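Local coordinates for Phenylalanine/tyrosine ammonia-lyase (Rhodosporidium toruloides, PDB 1Y2M), which catalyses the non-oxidative deamination of L-phenylalanine and L-tyrosine to trans-cinnamate and p-coumarate with release of ammonium, at residues F542-Q547 with I634-Q639; V640-W645 with A677-V682; R596-F601 with A628-A633. One frame throughout, in Å; residues are numbered along the deposited sequence.

Interaction 1. Residues F542-Q547 with I634-Q639; sequences FEFKKQ and ISLTRQ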
ATOM      1  N   PHE B 542      22.803  26.212  30.634  1.00  9.81           N
ATOM      2  CA  PHE B 542      23.760  25.755  31.650  1.00  9.62           C
ATOM      3  C   PHE B 542      24.721  26.846  32.104  1.00 11.18           C
ATOM      4  O   PHE B 542      24.973  26.989  33.310  1.00 10.56           O
ATOM      5  CB  PHE B 542      24.550  24.571  31.131  1.00  9.73           C
ATOM      6  CG  PHE B 542      23.809  23.252  31.200  1.00 11.82           C
ATOM      7  CD1 PHE B 542      22.442  23.181  31.422  1.00 10.30           C
ATOM      8  CD2 PHE B 542      24.512  22.071  31.039  1.00 14.99           C
ATOM      9  CE1 PHE B 542      21.765  21.938  31.460  1.00 15.34           C
ATOM     10  CE2 PHE B 542      23.866  20.844  31.082  1.00 16.01           C
ATOM     11  CZ  PHE B 542      22.500  20.780  31.291  1.00 15.41           C
ATOM     12  N   GLU B 543      25.247  27.634  31.156  1.00  9.79           N
ATOM     13  CA  GLU B 543      26.133  28.755  31.531  1.00  9.65           C
ATOM     14  C   GLU B 543      25.418  29.783  32.386  1.00  9.07           C
ATOM     15  O   GLU B 543      25.979  30.279  33.383  1.00 10.19           O
ATOM     16  CB  GLU B 543      26.719  29.462  30.307  1.00 10.23           C
ATOM     17  CG  GLU B 543      27.648  28.584  29.522  1.00 10.76           C
ATOM     18  CD  GLU B 543      28.871  28.205  30.300  1.00 15.63           C
ATOM     19  OE1 GLU B 543      29.569  29.114  30.777  1.00 19.14           O
ATOM     20  OE2 GLU B 543      29.117  27.001  30.482  1.00 16.81           O
ATOM     21  N   PHE B 544      24.168  30.067  32.016  1.00  9.82           N
ATOM     22  CA  PHE B 544      23.320  30.987  32.785  1.00 10.06           C
ATOM     23  C   PHE B 544      23.122  30.489  34.230  1.00 10.71           C
ATOM     24  O   PHE B 544      23.304  31.226  35.191  1.00  9.77           O
ATOM     25  CB  PHE B 544      21.964  31.110  32.102  1.00 10.40           C
ATOM     26  CG  PHE B 544      20.993  31.954  32.876  1.00  9.84           C
ATOM     27  CD1 PHE B 544      20.976  33.311  32.746  1.00 10.20           C
ATOM     28  CD2 PHE B 544      20.065  31.350  33.700  1.00 14.10           C
ATOM     29  CE1 PHE B 544      20.066  34.071  33.482  1.00 13.86           C
ATOM     30  CE2 PHE B 544      19.174  32.118  34.456  1.00 13.05           C
ATOM     31  CZ  PHE B 544      19.185  33.478  34.319  1.00 12.59           C
ATOM     32  N   LYS B 545      22.713  29.229  34.367  1.00 11.77           N
ATOM     33  CA  LYS B 545      22.457  28.634  35.673  1.00 15.89           C
ATOM     34  C   LYS B 545      23.714  28.684  36.580  1.00 13.94           C
ATOM     35  O   LYS B 545      23.600  28.875  37.798  1.00 15.57           O
ATOM     36  CB  LYS B 545      21.958  27.200  35.512  1.00 16.33           C
ATOM     37  CG  LYS B 545      20.542  27.118  35.025  1.00 20.29           C
ATOM     38  CD  LYS B 545      20.098  25.683  34.794  1.00 24.74           C
ATOM     39  CE  LYS B 545      18.611  25.643  34.379  1.00 28.48           C
ATOM     40  NZ  LYS B 545      18.091  24.240  34.285  1.00 33.89           N
ATOM     41  N   LYS B 546      24.910  28.535  36.010  1.00 14.28           N
ATOM     42  CA  LYS B 546      26.136  28.625  36.832  1.00 15.32           C
ATOM     43  C   LYS B 546      26.194  29.936  37.546  1.00 15.08           C
ATOM     44  O   LYS B 546      26.652  30.023  38.692  1.00 16.12           O
ATOM     45  CB  LYS B 546      27.405  28.564  35.980  1.00 19.06           C
ATOM     46  CG  LYS B 546      27.827  27.228  35.497  1.00 28.97           C
ATOM     47  CD  LYS B 546      29.070  27.418  34.619  1.00 19.98           C
ATOM     48  CE  LYS B 546      29.653  26.075  34.177  1.00 37.33           C
ATOM     49  NZ  LYS B 546      30.641  26.252  33.048  1.00 36.91           N
ATOM     50  N   GLN B 547      25.808  30.988  36.833  1.00 12.53           N
ATOM     51  CA  GLN B 547      25.873  32.326  37.408  1.00 13.60           C
ATOM     52  C   GLN B 547      24.627  32.712  38.171  1.00 13.20           C
ATOM     53  O   GLN B 547      24.685  33.440  39.148  1.00 14.05           O
ATOM     54  CB  GLN B 547      26.079  33.330  36.304  1.00 15.82           C
ATOM     55  CG  GLN B 547      27.514  33.360  35.849  1.00 19.55           C
ATOM     56  CD  GLN B 547      27.808  34.651  35.184  1.00 22.52           C
ATOM     57  OE1 GLN B 547      27.904  35.728  35.833  1.00 29.63           O
ATOM     58  NE2 GLN B 547      27.928  34.584  33.888  1.00 13.30           N
ATOM     59  N   ILE B 634      17.328  39.072  33.564  1.00  8.48           N
ATOM     60  CA  ILE B 634      17.252  39.606  32.223  1.00  9.30           C
ATOM     61  C   ILE B 634      18.667  40.043  31.753  1.00 10.91           C
ATOM     62  O   ILE B 634      19.131  39.659  30.662  1.00 10.14           O
ATOM     63  CB  ILE B 634      16.259  40.776  32.174  1.00  7.33           C
ATOM     64  CG1 ILE B 634      14.818  40.225  32.416  1.00 11.95           C
ATOM     65  CG2 ILE B 634      16.350  41.510  30.814  1.00 12.85           C
ATOM     66  CD1 ILE B 634      13.776  41.225  32.794  1.00 11.66           C
ATOM     67  N   SER B 635      19.364  40.810  32.582  1.00 10.28           N
ATOM     68  CA  SER B 635      20.736  41.215  32.251  1.00 12.21           C
ATOM     69  C   SER B 635      21.651  40.054  32.113  1.00 11.86           C
ATOM     70  O   SER B 635      22.451  40.013  31.186  1.00 13.19           O
ATOM     71  CB  SER B 635      21.329  42.152  33.306  1.00 15.35           C
ATOM     72  OG  SER B 635      20.425  43.209  33.514  1.00 23.44           O
ATOM     73  N   LEU B 636      21.597  39.116  33.041  1.00  9.97           N
ATOM     74  CA  LEU B 636      22.494  37.976  32.949  1.00 12.24           C
ATOM     75  C   LEU B 636      22.257  37.154  31.656  1.00 11.40           C
ATOM     76  O   LEU B 636      23.189  36.713  30.994  1.00 13.88           O
ATOM     77  CB  LEU B 636      22.335  37.095  34.173  1.00 12.82           C
ATOM     78  CG  LEU B 636      23.208  35.839  34.302  1.00 16.88           C
ATOM     79  CD1 LEU B 636      24.705  36.165  34.150  1.00 18.54           C
ATOM     80  CD2 LEU B 636      22.975  35.204  35.662  1.00 17.51           C
ATOM     81  N   THR B 637      20.989  36.954  31.300  1.00 10.12           N
ATOM     82  CA  THR B 637      20.662  36.246  30.077  1.00  9.82           C
ATOM     83  C   THR B 637      21.302  36.944  28.878  1.00  9.68           C
ATOM     84  O   THR B 637      21.924  36.301  28.036  1.00  9.54           O
ATOM     85  CB  THR B 637      19.133  36.181  29.882  1.00 10.77           C
ATOM     86  OG1 THR B 637      18.560  35.432  30.941  1.00 10.66           O
ATOM     87  CG2 THR B 637      18.793  35.509  28.576  1.00 12.72           C
ATOM     88  N   ARG B 638      21.157  38.259  28.815  1.00  8.72           N
ATOM     89  CA  ARG B 638      21.691  38.994  27.674  1.00 10.58           C
ATOM     90  C   ARG B 638      23.215  38.826  27.625  1.00 10.29           C
ATOM     91  O   ARG B 638      23.802  38.642  26.546  1.00 10.74           O
ATOM     92  CB  ARG B 638      21.281  40.461  27.746  1.00 11.98           C
ATOM     93  CG  ARG B 638      19.807  40.648  27.513  1.00 10.46           C
ATOM     94  CD  ARG B 638      19.431  42.093  27.271  1.00 19.39           C
ATOM     95  NE  ARG B 638      17.985  42.292  27.084  1.00 15.48           N
ATOM     96  CZ  ARG B 638      17.232  43.113  27.804  1.00 19.51           C
ATOM     97  NH1 ARG B 638      17.759  43.862  28.770  1.00 18.89           N
ATOM     98  NH2 ARG B 638      15.939  43.211  27.519  1.00 18.90           N
ATOM     99  N   GLN B 639      23.858  38.849  28.797  1.00  9.07           N
ATOM    100  CA  GLN B 639      25.330  38.763  28.832  1.00 12.88           C
ATOM    101  C   GLN B 639      25.837  37.385  28.441  1.00 12.47           C
ATOM    102  O   GLN B 639      26.781  37.262  27.646  1.00 12.96           O
ATOM    103  CB  GLN B 639      25.944  39.297  30.127  1.00 18.61           C
ATOM    104  CG  GLN B 639      25.845  38.533  31.394  1.00 27.06           C
ATOM    105  CD  GLN B 639      26.487  39.338  32.606  1.00 23.81           C
ATOM    106  OE1 GLN B 639      26.314  40.562  32.724  1.00 40.50           O
ATOM    107  NE2 GLN B 639      27.206  38.638  33.476  1.00 33.84           N
TER

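Interaction 2. Residues V640-W645 with A677-V682; sequences VRETFW and ARRGDV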
ATOM      1  N   VAL B 640      25.143  36.355  28.890  1.00 11.58           N
ATOM      2  CA  VAL B 640      25.511  34.986  28.529  1.00 10.42           C
ATOM      3  C   VAL B 640      25.310  34.732  27.022  1.00  8.40           C
ATOM      4  O   VAL B 640      26.153  34.110  26.361  1.00  9.57           O
ATOM      5  CB  VAL B 640      24.720  33.963  29.357  1.00 14.21           C
ATOM      6  CG1 VAL B 640      24.974  32.566  28.897  1.00 15.39           C
ATOM      7  CG2 VAL B 640      25.095  34.118  30.843  1.00 13.11           C
ATOM      8  N   ARG B 641      24.211  35.242  26.486  1.00  8.07           N
ATOM      9  CA  ARG B 641      24.012  35.174  25.059  1.00  9.00           C
ATOM     10  C   ARG B 641      25.125  35.909  24.304  1.00  9.73           C
ATOM     11  O   ARG B 641      25.687  35.372  23.352  1.00  9.89           O
ATOM     12  CB  ARG B 641      22.706  35.798  24.679  1.00 11.33           C
ATOM     13  CG  ARG B 641      21.570  34.917  25.053  1.00  9.31           C
ATOM     14  CD  ARG B 641      20.265  35.719  24.958  1.00 12.21           C
ATOM     15  NE  ARG B 641      19.054  34.916  25.091  1.00 13.83           N
ATOM     16  CZ  ARG B 641      17.836  35.456  25.079  1.00 10.80           C
ATOM     17  NH1 ARG B 641      17.678  36.756  24.944  1.00 13.82           N
ATOM     18  NH2 ARG B 641      16.781  34.679  25.132  1.00 16.01           N
ATOM     19  N   GLU B 642      25.472  37.119  24.737  1.00 11.56           N
ATOM     20  CA  GLU B 642      26.513  37.868  24.019  1.00 11.24           C
ATOM     21  C   GLU B 642      27.842  37.147  24.076  1.00 13.16           C
ATOM     22  O   GLU B 642      28.573  37.116  23.074  1.00 13.40           O
ATOM     23  CB  GLU B 642      26.656  39.287  24.545  1.00 13.37           C
ATOM     24  CG  GLU B 642      25.811  40.251  23.866  1.00 19.71           C
ATOM     25  CD  GLU B 642      25.963  40.200  22.356  1.00 26.22           C
ATOM     26  OE1 GLU B 642      27.092  40.254  21.833  1.00 26.58           O
ATOM     27  OE2 GLU B 642      24.925  40.111  21.699  1.00 21.81           O
ATOM     28  N   THR B 643      28.147  36.538  25.223  1.00  8.65           N
ATOM     29  CA  THR B 643      29.390  35.796  25.364  1.00 10.98           C
ATOM     30  C   THR B 643      29.432  34.656  24.333  1.00 11.62           C
ATOM     31  O   THR B 643      30.456  34.484  23.655  1.00 11.60           O
ATOM     32  CB  THR B 643      29.544  35.253  26.757  1.00 11.48           C
ATOM     33  OG1 THR B 643      29.686  36.340  27.664  1.00 12.31           O
ATOM     34  CG2 THR B 643      30.739  34.323  26.852  1.00 12.14           C
ATOM     35  N   PHE B 644      28.335  33.901  24.177  1.00 10.10           N
ATOM     36  CA  PHE B 644      28.237  32.891  23.126  1.00 11.01           C
ATOM     37  C   PHE B 644      28.410  33.458  21.726  1.00 12.41           C
ATOM     38  O   PHE B 644      29.196  32.946  20.934  1.00 10.83           O
ATOM     39  CB  PHE B 644      26.854  32.216  23.205  1.00 12.91           C
ATOM     40  CG  PHE B 644      26.609  31.164  22.162  1.00 12.23           C
ATOM     41  CD1 PHE B 644      27.040  29.870  22.350  1.00 26.04           C
ATOM     42  CD2 PHE B 644      25.871  31.456  21.019  1.00 10.81           C
ATOM     43  CE1 PHE B 644      26.798  28.885  21.398  1.00 25.53           C
ATOM     44  CE2 PHE B 644      25.623  30.486  20.042  1.00 13.54           C
ATOM     45  CZ  PHE B 644      26.096  29.203  20.224  1.00 17.80           C
ATOM     46  N   TRP B 645      27.618  34.463  21.385  1.00  8.95           N
ATOM     47  CA  TRP B 645      27.558  34.878  19.973  1.00 10.18           C
ATOM     48  C   TRP B 645      28.753  35.696  19.524  1.00 12.27           C
ATOM     49  O   TRP B 645      29.007  35.807  18.321  1.00 15.20           O
ATOM     50  CB  TRP B 645      26.294  35.668  19.689  1.00 10.16           C
ATOM     51  CG  TRP B 645      25.069  34.821  19.730  1.00 10.50           C
ATOM     52  CD1 TRP B 645      24.111  34.826  20.699  1.00 12.29           C
ATOM     53  CD2 TRP B 645      24.669  33.820  18.773  1.00  9.28           C
ATOM     54  NE1 TRP B 645      23.160  33.907  20.408  1.00 11.46           N
ATOM     55  CE2 TRP B 645      23.465  33.282  19.225  1.00  9.47           C
ATOM     56  CE3 TRP B 645      25.208  33.349  17.562  1.00 10.04           C
ATOM     57  CZ2 TRP B 645      22.789  32.287  18.539  1.00 11.91           C
ATOM     58  CZ3 TRP B 645      24.530  32.332  16.890  1.00 10.51           C
ATOM     59  CH2 TRP B 645      23.323  31.858  17.347  1.00 10.62           C
ATOM     60  N   ALA B 677      25.124  27.851  14.593  1.00  8.67           N
ATOM     61  CA  ALA B 677      23.896  28.243  15.289  1.00 10.28           C
ATOM     62  C   ALA B 677      23.334  29.521  14.636  1.00 11.16           C
ATOM     63  O   ALA B 677      24.089  30.328  14.087  1.00 10.11           O
ATOM     64  CB  ALA B 677      24.180  28.491  16.724  1.00  9.87           C
ATOM     65  N   ARG B 678      22.023  29.705  14.735  1.00  9.85           N
ATOM     66  CA  ARG B 678      21.330  30.810  14.095  1.00  8.42           C
ATOM     67  C   ARG B 678      20.693  31.707  15.125  1.00  9.68           C
ATOM     68  O   ARG B 678      19.851  31.266  15.945  1.00  8.93           O
ATOM     69  CB  ARG B 678      20.231  30.308  13.169  1.00  6.64           C
ATOM     70  CG  ARG B 678      19.666  31.412  12.277  1.00  7.66           C
ATOM     71  CD  ARG B 678      18.464  30.944  11.470  1.00  9.78           C
ATOM     72  NE  ARG B 678      18.156  31.938  10.418  1.00  8.41           N
ATOM     73  CZ  ARG B 678      18.736  31.978   9.221  1.00 10.58           C
ATOM     74  NH1 ARG B 678      19.583  31.048   8.819  1.00  9.80           N
ATOM     75  NH2 ARG B 678      18.424  32.958   8.398  1.00  9.48           N
ATOM     76  N   ARG B 679      21.086  32.959  15.118  1.00 11.72           N
ATOM     77  CA  ARG B 679      20.598  33.883  16.146  1.00  9.55           C
ATOM     78  C   ARG B 679      19.260  34.497  15.857  1.00  8.31           C
ATOM     79  O   ARG B 679      18.517  34.745  16.776  1.00 10.19           O
ATOM     80  CB  ARG B 679      21.579  35.021  16.366  1.00 10.37           C
ATOM     81  CG  ARG B 679      21.302  35.783  17.631  1.00  8.46           C
ATOM     82  CD  ARG B 679      22.449  36.626  18.128  1.00  9.20           C
ATOM     83  NE  ARG B 679      22.227  37.123  19.484  1.00  8.62           N
ATOM     84  CZ  ARG B 679      23.022  37.970  20.130  1.00 11.49           C
ATOM     85  NH1 ARG B 679      24.170  38.425  19.586  1.00 10.57           N
ATOM     86  NH2 ARG B 679      22.688  38.333  21.372  1.00 14.48           N
ATOM     87  N   GLY B 680      18.930  34.707  14.567  1.00  9.19           N
ATOM     88  CA  GLY B 680      17.608  35.181  14.189  1.00 10.75           C
ATOM     89  C   GLY B 680      17.650  36.430  13.326  1.00 10.15           C
ATOM     90  O   GLY B 680      18.291  37.426  13.683  1.00 10.98           O
ATOM     91  N   ASP B 681      16.981  36.364  12.166  1.00 11.77           N
ATOM     92  CA  ASP B 681      17.000  37.491  11.227  1.00  9.96           C
ATOM     93  C   ASP B 681      16.497  38.808  11.847  1.00  9.85           C
ATOM     94  O   ASP B 681      16.981  39.870  11.519  1.00 10.97           O
ATOM     95  CB  ASP B 681      16.155  37.199  10.005  1.00 10.14           C
ATOM     96  CG  ASP B 681      16.755  36.132   9.106  1.00 14.19           C
ATOM     97  OD1 ASP B 681      17.848  35.606   9.404  1.00 11.76           O
ATOM     98  OD2 ASP B 681      16.107  35.835   8.072  1.00 11.63           O
ATOM     99  N   VAL B 682      15.454  38.741  12.653  1.00  8.21           N
ATOM    100  CA  VAL B 682      14.888  39.971  13.200  1.00  9.08           C
ATOM    101  C   VAL B 682      15.826  40.561  14.264  1.00 10.14           C
ATOM    102  O   VAL B 682      16.122  41.751  14.221  1.00 13.10           O
ATOM    103  CB  VAL B 682      13.470  39.753  13.739  1.00  9.73           C
ATOM    104  CG1 VAL B 682      12.960  40.967  14.449  1.00  8.29           C
ATOM    105  CG2 VAL B 682      12.524  39.373  12.616  1.00 12.96           C
TER

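Interaction 3. Residues R596-F601 with A628-A633; sequences RWHDAF and AAAESA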
ATOM      1  N   ARG B 596       8.950  36.995  30.729  1.00  7.95           N
ATOM      2  CA  ARG B 596       9.285  35.697  31.280  1.00 11.00           C
ATOM      3  C   ARG B 596       9.831  35.826  32.681  1.00  8.87           C
ATOM      4  O   ARG B 596       9.438  35.113  33.586  1.00  8.42           O
ATOM      5  CB  ARG B 596      10.319  34.998  30.415  1.00 12.60           C
ATOM      6  CG  ARG B 596      10.470  33.542  30.830  1.00 11.34           C
ATOM      7  CD  ARG B 596      11.395  32.772  29.934  1.00 10.28           C
ATOM      8  NE  ARG B 596      11.340  31.336  30.216  1.00 11.39           N
ATOM      9  CZ  ARG B 596      12.141  30.468  29.626  1.00 15.25           C
ATOM     10  NH1 ARG B 596      13.013  30.899  28.726  1.00 19.97           N
ATOM     11  NH2 ARG B 596      12.059  29.195  29.907  1.00 18.48           N
ATOM     12  N   TRP B 597      10.804  36.712  32.846  1.00  8.84           N
ATOM     13  CA  TRP B 597      11.468  36.830  34.156  1.00 10.26           C
ATOM     14  C   TRP B 597      10.592  37.507  35.204  1.00 10.35           C
ATOM     15  O   TRP B 597      10.650  37.160  36.369  1.00 10.87           O
ATOM     16  CB  TRP B 597      12.840  37.489  34.009  1.00 11.25           C
ATOM     17  CG  TRP B 597      13.804  36.448  33.472  1.00 10.01           C
ATOM     18  CD1 TRP B 597      14.338  36.370  32.228  1.00 13.69           C
ATOM     19  CD2 TRP B 597      14.241  35.297  34.181  1.00 11.68           C
ATOM     20  NE1 TRP B 597      15.117  35.255  32.123  1.00 13.52           N
ATOM     21  CE2 TRP B 597      15.086  34.576  33.312  1.00 11.85           C
ATOM     22  CE3 TRP B 597      14.001  34.795  35.472  1.00 12.91           C
ATOM     23  CZ2 TRP B 597      15.691  33.376  33.697  1.00 13.60           C
ATOM     24  CZ3 TRP B 597      14.627  33.615  35.860  1.00 14.81           C
ATOM     25  CH2 TRP B 597      15.467  32.922  34.964  1.00 11.91           C
ATOM     26  N   HIS B 598       9.779  38.474  34.801  1.00 10.14           N
ATOM     27  CA  HIS B 598       8.832  39.057  35.718  1.00  9.96           C
ATOM     28  C   HIS B 598       7.779  38.040  36.134  1.00  9.31           C
ATOM     29  O   HIS B 598       7.403  38.005  37.290  1.00  8.93           O
ATOM     30  CB  HIS B 598       8.248  40.349  35.149  1.00  9.43           C
ATOM     31  CG  HIS B 598       9.227  41.473  35.193  1.00 13.39           C
ATOM     32  ND1 HIS B 598       9.513  42.169  36.350  1.00 15.61           N
ATOM     33  CD2 HIS B 598      10.039  41.981  34.238  1.00 15.18           C
ATOM     34  CE1 HIS B 598      10.456  43.057  36.108  1.00 17.77           C
ATOM     35  NE2 HIS B 598      10.784  42.975  34.834  1.00 15.51           N
ATOM     36  N   ASP B 599       7.343  37.210  35.203  1.00  7.91           N
ATOM     37  CA  ASP B 599       6.427  36.120  35.547  1.00  8.19           C
ATOM     38  C   ASP B 599       7.029  35.122  36.568  1.00  7.99           C
ATOM     39  O   ASP B 599       6.428  34.782  37.611  1.00  7.98           O
ATOM     40  CB  ASP B 599       5.990  35.416  34.251  1.00  7.24           C
ATOM     41  CG  ASP B 599       5.255  34.114  34.525  1.00 10.63           C
ATOM     42  OD1 ASP B 599       3.990  34.145  34.548  1.00 12.34           O
ATOM     43  OD2 ASP B 599       5.929  33.103  34.808  1.00  9.28           O
ATOM     44  N   ALA B 600       8.244  34.699  36.299  1.00  9.55           N
ATOM     45  CA  ALA B 600       8.906  33.719  37.186  1.00 10.07           C
ATOM     46  C   ALA B 600       9.059  34.220  38.615  1.00  9.64           C
ATOM     47  O   ALA B 600       8.753  33.518  39.598  1.00  8.39           O
ATOM     48  CB  ALA B 600      10.255  33.354  36.636  1.00  9.76           C
ATOM     49  N   PHE B 601       9.560  35.432  38.757  1.00  7.37           N
ATOM     50  CA  PHE B 601       9.717  36.011  40.081  1.00  7.62           C
ATOM     51  C   PHE B 601       8.423  36.436  40.742  1.00  6.75           C
ATOM     52  O   PHE B 601       8.386  36.528  41.978  1.00  8.44           O
ATOM     53  CB  PHE B 601      10.812  37.093  40.099  1.00  7.04           C
ATOM     54  CG  PHE B 601      12.179  36.495  40.121  1.00  7.49           C
ATOM     55  CD1 PHE B 601      12.673  36.008  41.329  1.00 11.72           C
ATOM     56  CD2 PHE B 601      12.942  36.323  38.960  1.00 10.52           C
ATOM     57  CE1 PHE B 601      13.894  35.399  41.417  1.00 12.17           C
ATOM     58  CE2 PHE B 601      14.178  35.721  39.042  1.00 10.26           C
ATOM     59  CZ  PHE B 601      14.665  35.247  40.287  1.00  9.69           C
ATOM     60  N   ALA B 628      14.134  43.418  41.337  1.00 10.98           N
ATOM     61  CA  ALA B 628      15.605  43.354  41.206  1.00 10.83           C
ATOM     62  C   ALA B 628      16.025  41.991  40.691  1.00  9.91           C
ATOM     63  O   ALA B 628      16.918  41.867  39.860  1.00  8.99           O
ATOM     64  CB  ALA B 628      16.271  43.638  42.521  1.00 12.36           C
ATOM     65  N   ALA B 629      15.373  40.929  41.153  1.00  8.51           N
ATOM     66  CA  ALA B 629      15.768  39.618  40.718  1.00  8.72           C
ATOM     67  C   ALA B 629      15.465  39.414  39.248  1.00 10.25           C
ATOM     68  O   ALA B 629      16.273  38.827  38.520  1.00 10.56           O
ATOM     69  CB  ALA B 629      15.106  38.584  41.556  1.00  9.46           C
ATOM     70  N   ALA B 630      14.279  39.845  38.811  1.00  8.20           N
ATOM     71  CA  ALA B 630      13.941  39.737  37.390  1.00  9.68           C
ATOM     72  C   ALA B 630      14.940  40.524  36.522  1.00 10.79           C
ATOM     73  O   ALA B 630      15.403  40.034  35.477  1.00  9.93           O
ATOM     74  CB  ALA B 630      12.544  40.206  37.144  1.00 10.19           C
ATOM     75  N   GLU B 631      15.248  41.759  36.929  1.00 10.91           N
ATOM     76  CA  GLU B 631      16.194  42.613  36.171  1.00 12.64           C
ATOM     77  C   GLU B 631      17.545  41.944  36.074  1.00 12.13           C
ATOM     78  O   GLU B 631      18.199  41.946  35.013  1.00 12.06           O
ATOM     79  CB  GLU B 631      16.303  44.011  36.792  1.00 12.82           C
ATOM     80  CG  GLU B 631      15.087  44.846  36.512  1.00 13.09           C
ATOM     81  CD  GLU B 631      15.100  46.141  37.284  1.00 24.49           C
ATOM     82  OE1 GLU B 631      15.993  46.304  38.163  1.00 30.76           O
ATOM     83  OE2 GLU B 631      14.204  46.993  37.039  1.00 33.91           O
ATOM     84  N   SER B 632      17.949  41.341  37.180  1.00 11.71           N
ATOM     85  CA  SER B 632      19.212  40.628  37.238  1.00 11.86           C
ATOM     86  C   SER B 632      19.218  39.458  36.256  1.00 12.07           C
ATOM     87  O   SER B 632      20.192  39.224  35.525  1.00 11.26           O
ATOM     88  CB  SER B 632      19.482  40.162  38.675  1.00 13.67           C
ATOM     89  OG  SER B 632      20.627  39.322  38.747  1.00 18.84           O
ATOM     90  N   ALA B 633      18.142  38.669  36.233  1.00 11.07           N
ATOM     91  CA  ALA B 633      18.047  37.542  35.308  1.00 11.47           C
ATOM     92  C   ALA B 633      18.024  37.972  33.831  1.00  8.12           C
ATOM     93  O   ALA B 633      18.638  37.327  32.964  1.00 11.90           O
ATOM     94  CB  ALA B 633      16.864  36.687  35.628  1.00 13.60           C
TER

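Interaction 1. Residues F542-Q547 with I634-Q639
Phe544 and Thr637 mark the closest backbone approach, their CA atoms 6.5 Å apart, where the segments of helices 506-560 and 619-646 run roughly antiparallel at 136° with axes 9.8 Å from each other. Leu636 carries most of the apolar contact. Its CG lies anti to the backbone N (chi1 -179°), which sends the isobutyl group out across the groove between Phe544 and Gln547. On one flank Leu636 CG meets Phe544 CE1 at 3.7 Å, the ring being approached obliquely; on the other the two methyls divide the glutamine between them, CD2 resting on Gln547 CB at 3.7 Å and CD1 against the amide, 3.6 Å from Gln547 NE2. Replacing Leu636 by an alanine would probably open a gap beside the Phe544 ring and leave the Gln547 side chain without the methyls it lies on. Thr637 adds its hydroxyl, OG1 standing 3.3 Å from Phe544 CE1; that hydroxyl is hydrogen-bonded to the carbonyl O of Ala633 one helical turn back, so toward the ring it makes a packing contact. At the exposed rim the side chains of Gln547 and Gln639 cross at about a right angle, their amide planes 44° apart, OE1 of Gln547 staying 3.8 Å from NE2 of Gln639, too far for a bond. The contact is therefore held by packing alone and buries a modest 252 Å². Helix 593-611 packs beside the Phe544 and Thr637 flank: its Trp597 meets the Phe544 ring and touches both Ile634 and Thr637, while Leu593 also packs on Thr637, so three helices converge here.

Interaction 2. Residues V640-W645 with A677-V682
Trp645, near the end of helix 619-646, lies flat against Arg679 of the mostly irregular segment 677-682, and this pair is the tight heart of the contact. The arginine chain, extended from CG to NE, runs across one indole face. Its CD sits 3.4 Å from the centroid of the five-membered ring, only 3° off the normal, a CH-pi contact, and the guanidinium follows nearly parallel to the ring, with planes 9° apart and NE 3.2 Å from Trp645 CD1. Phe644 CD2 covers the opposite indole face, so the tryptophan is sandwiched. Its far rim abuts the other segment's backbone: Trp645 CZ3 comes within 3.5 Å of Ala677 O, near the ring plane, and CH2 as close to Ala677 CB. Ala677 CB also reaches the edge of Phe644, at CZ, over a looser 4.1 Å.

The exposed side belongs to Glu642. Although its CB starts away from the partner segment, a chain bent at chi2 brings the carboxylate back to the arginine. Arg679 meets it end-on, NH1 at 2.8 Å and NH2 at 2.9 Å both gripping the single oxygen Glu642 OE2. The oxygen lies almost in the guanidinium plane, but the nitrogens approach 34° out of the carboxylate plane, and both bonds are clearly bent. Glu459 makes a second salt bridge, to Arg679 NE, while neighbouring Arg678 pairs with Asp681 and with Glu136 of the second subunit. Two carboxylates and an aromatic face thus surround one buried guanidinium, which should favour its positive charge and fix its rotation, joining the helix end to the segment that reaches the subunit interface.

Interaction 3. Residues R596-F601 with A628-A633
Trp597, His598 and Phe601 of helix 593-611 meet a row of alanine methyls on helix 619-646, and CH-pi contacts dominate. Ala633 CB lies over the Trp597 indole, 3.4 Å from the centroid of its six-membered ring. Ala629 CB stands over the Phe601 ring in the same manner, 3.5 Å from the centroid and 14° off the normal. On the flank Ala630 CB covers one face of the His598 imidazole, offset toward the rim, at 3.8 Å from the centroid. All three aromatic residues set CG anti to the carbonyl carbon, which lets each offer a face to its own methyl.

Contacts with backbone atoms fill in between. Ala630 CB also rests on the carbonyl O of Trp597 at 3.7 Å, and Phe601 CD2 comes to 3.8 Å from Ala630 N, so the ring lies against the backbone of the partner helix. The small alanines are consistent with this closeness: the axes approach to 8.5 Å, and the CA atoms of Trp597 and Ala630 to 5.0 Å.

The polar groups find partners beside the contact: His598 ND1 is hydrogen-bonded to Lys626 NZ a turn before Ala630, and the buried Asp599 forms a salt bridge with Arg584 of helix 570-587.

Phe548 of helix 506-560 packs against both helices, edge-to-face with Trp597 and touching Phe601 and Ala633; Leu585 and Leu581 of helix 570-587 touch Trp597 and Phe601 respectively. The arrangement is that of a roughly antiparallel helix pair packed through alanines, at 141°, in a helical bundle remote from the centre of this largely alpha-helical PAL/histidase-family chain.

How the interactions relate
All three contacts lie along helix 619-646, in the order interaction 3, interaction 1, interaction 2. Interactions 1 and 3 have centres about 12 Å apart and share a seam where Phe544 CZ lies 3.6 Å from Trp597 CZ2, so the Phe544 and Trp597 rings join the two contacts. Interactions 1 and 2, their centres about 13 Å apart, meet through Val640, whose CG1 is 3.8 Å from Glu543 CB. Interactions 2 and 3 do not touch, their nearest atoms about 6 Å apart. Interaction 2 comes nearest the substrate site: the side chain of Arg678 is about 11 Å from that of Lys468, which binds cinnamate, whereas interactions 1 and 3 lie away from the substrate site.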